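PDB 5ZWX: DUF724 domain-containing protein 6-like from Raphanus sativus, which binds dimethylated histone H3 tails through its paired Agenet domains and probably links this heterochromatin mark to DNA methylation. Local coordinates for residues F59-K62 / E63-R67. Residues are numbered along the deposited sequence; the frame is centred on the assembly and turned at random.
Sequences FFDK and EGRKR
D61 closes on R65 and K66 across a type I beta turn, D61 to G64, in the loop joining strands 58-59 and 67-72 of an SH3-like Agenet domain, and illustrates how one carboxylate can organise a surface loop. Backbone bonds set the frame: G64 N donates to D61 O from above the carbonyl plane, while F60 N reaches K66 O (2.9 Å) in a nearly straight bond. Next to this, F59 and R67 form an antiparallel non-hydrogen-bonded pair. The bound peptide forms backbone hydrogen bonds with F59 and K62, and an apolar side chain of it packs on F59.

The buried D61 carboxylate folds back between its own N and carbonyl carbon (chi1 54°). Its OD1 accepts R65 N on the syn side (2.8 Å), and OD2 receives K66 N through its syn lone pair (3.2 Å). With alanine in place of D61, both amides would probably lose their acceptor and R65 its carboxylate partner, leaving the segment after the turn freer to move.

Apolar contact is made by K66 CE against F60 CB, and by R67 CG with F59 CE2 (3.6 Å).

D61, E63 and R65 form a salt-bridge network. D61 OD1 and E63 OE1, 2.7 Å apart, probably share a proton. The R65 guanidinium stands nearly perpendicular to the D61 carboxylate (87°), its NE 2.7 Å from D61 OD1 in a salt bridge whose hydrogen bond is weak.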
loop_
_atom_site.group_PDB
_atom_site.type_symbol
_atom_site.label_atom_id
_atom_site.label_comp_id
_atom_site.label_asym_id
_atom_site.label_seq_id
_atom_site.Cartn_x
_atom_site.Cartn_y
_atom_site.Cartn_z
ATOM N N PHE A 59 4.532 -0.552 -13.996
ATOM C CA PHE A 59 5.234 -0.007 -15.154
ATOM C C PHE A 59 4.231 0.551 -16.165
ATOM O O PHE A 59 3.061 0.153 -16.178
ATOM C CB PHE A 59 6.114 -1.102 -15.793
ATOM C CG PHE A 59 7.213 -1.574 -14.889
ATOM C CD1 PHE A 59 6.941 -2.427 -13.824
ATOM C CD2 PHE A 59 8.509 -1.131 -15.070
ATOM C CE1 PHE A 59 7.948 -2.828 -12.965
ATOM C CE2 PHE A 59 9.525 -1.537 -14.216
ATOM C CZ PHE A 59 9.242 -2.375 -13.164
ATOM N N PHE A 60 4.689 1.478 -17.000
ATOM C CA PHE A 60 3.856 2.043 -18.060
ATOM C C PHE A 60 3.499 0.974 -19.067
ATOM O O PHE A 60 2.369 0.904 -19.547
ATOM C CB PHE A 60 4.570 3.202 -18.767
ATOM C CG PHE A 60 4.205 4.557 -18.228
ATOM C CD1 PHE A 60 3.006 5.161 -18.582
ATOM C CD2 PHE A 60 5.065 5.235 -17.367
ATOM C CE1 PHE A 60 2.667 6.418 -18.079
ATOM C CE2 PHE A 60 4.732 6.491 -16.862
ATOM C CZ PHE A 60 3.534 7.079 -17.220
ATOM N N ASP A 61 4.484 0.125 -19.338
ATOM C CA ASP A 61 4.445 -0.881 -20.392
ATOM C C ASP A 61 4.670 -2.286 -19.842
ATOM O O ASP A 61 5.439 -2.467 -18.901
ATOM C CB ASP A 61 5.524 -0.561 -21.420
ATOM C CG ASP A 61 6.901 -0.424 -20.779
ATOM O OD1 ASP A 61 7.856 -1.077 -21.239
ATOM O OD2 ASP A 61 7.026 0.331 -19.789
ATOM N N LYS A 62 4.057 -3.299 -20.450
ATOM C CA LYS A 62 4.208 -4.639 -19.902
ATOM C C LYS A 62 5.605 -5.215 -20.157
ATOM O O LYS A 62 5.994 -6.201 -19.523
ATOM C CB LYS A 62 3.131 -5.577 -20.447
ATOM C CG LYS A 62 2.724 -5.318 -21.883
ATOM C CD LYS A 62 2.068 -6.552 -22.482
ATOM C CE LYS A 62 1.775 -6.353 -23.951
ATOM N NZ LYS A 62 1.987 -7.605 -24.724
ATOM N N GLU A 63 6.377 -4.606 -21.051
ATOM C CA GLU A 63 7.741 -5.085 -21.244
ATOM C C GLU A 63 8.696 -4.465 -20.215
ATOM O O GLU A 63 9.863 -4.855 -20.127
ATOM C CB GLU A 63 8.229 -4.833 -22.676
ATOM C CG GLU A 63 7.137 -4.878 -23.746
ATOM C CD GLU A 63 6.440 -3.545 -23.896
ATOM O OE1 GLU A 63 6.877 -2.595 -23.225
ATOM O OE2 GLU A 63 5.461 -3.444 -24.666
ATOM N N GLY A 64 8.199 -3.512 -19.429
ATOM C CA GLY A 64 8.898 -3.088 -18.228
ATOM C C GLY A 64 10.047 -2.106 -18.396
ATOM O O GLY A 64 10.962 -2.063 -17.566
ATOM N N ARG A 65 9.996 -1.299 -19.452
ATOM C CA ARG A 65 11.048 -0.321 -19.707
ATOM C C ARG A 65 10.991 0.887 -18.758
ATOM O O ARG A 65 12.032 1.380 -18.321
ATOM C CB ARG A 65 10.993 0.145 -21.168
ATOM C CG ARG A 65 11.208 -0.978 -22.190
ATOM C CD ARG A 65 10.604 -0.640 -23.555
ATOM N NE ARG A 65 9.166 -0.907 -23.620
ATOM C CZ ARG A 65 8.322 -0.264 -24.424
ATOM N NH1 ARG A 65 8.770 0.690 -25.228
ATOM N NH2 ARG A 65 7.029 -0.564 -24.417
ATOM N N LYS A 66 9.785 1.348 -18.428
ATOM C CA LYS A 66 9.611 2.570 -17.631
ATOM C C LYS A 66 8.661 2.379 -16.448
ATOM O O LYS A 66 7.500 2.013 -16.630
ATOM C CB LYS A 66 9.092 3.709 -18.519
ATOM C CG LYS A 66 8.340 3.244 -19.768
ATOM C CD LYS A 66 7.720 4.410 -20.535
ATOM C CE LYS A 66 6.803 3.918 -21.655
ATOM N NZ LYS A 66 7.555 3.581 -22.895
ATOM N N ARG A 67 9.142 2.632 -15.235
ATOM C CA ARG A 67 8.263 2.563 -14.078
ATOM C C ARG A 67 7.164 3.607 -14.206
ATOM O O ARG A 67 7.391 4.700 -14.721
ATOM C CB ARG A 67 9.048 2.748 -12.784
ATOM C CG ARG A 67 9.949 1.578 -12.487
ATOM C CD ARG A 67 10.603 1.682 -11.129
ATOM N NE ARG A 67 11.334 0.458 -10.820
ATOM C CZ ARG A 67 12.070 0.270 -9.731
ATOM N NH1 ARG A 67 12.184 1.233 -8.822
ATOM N NH2 ARG A 67 12.695 -0.888 -9.552
#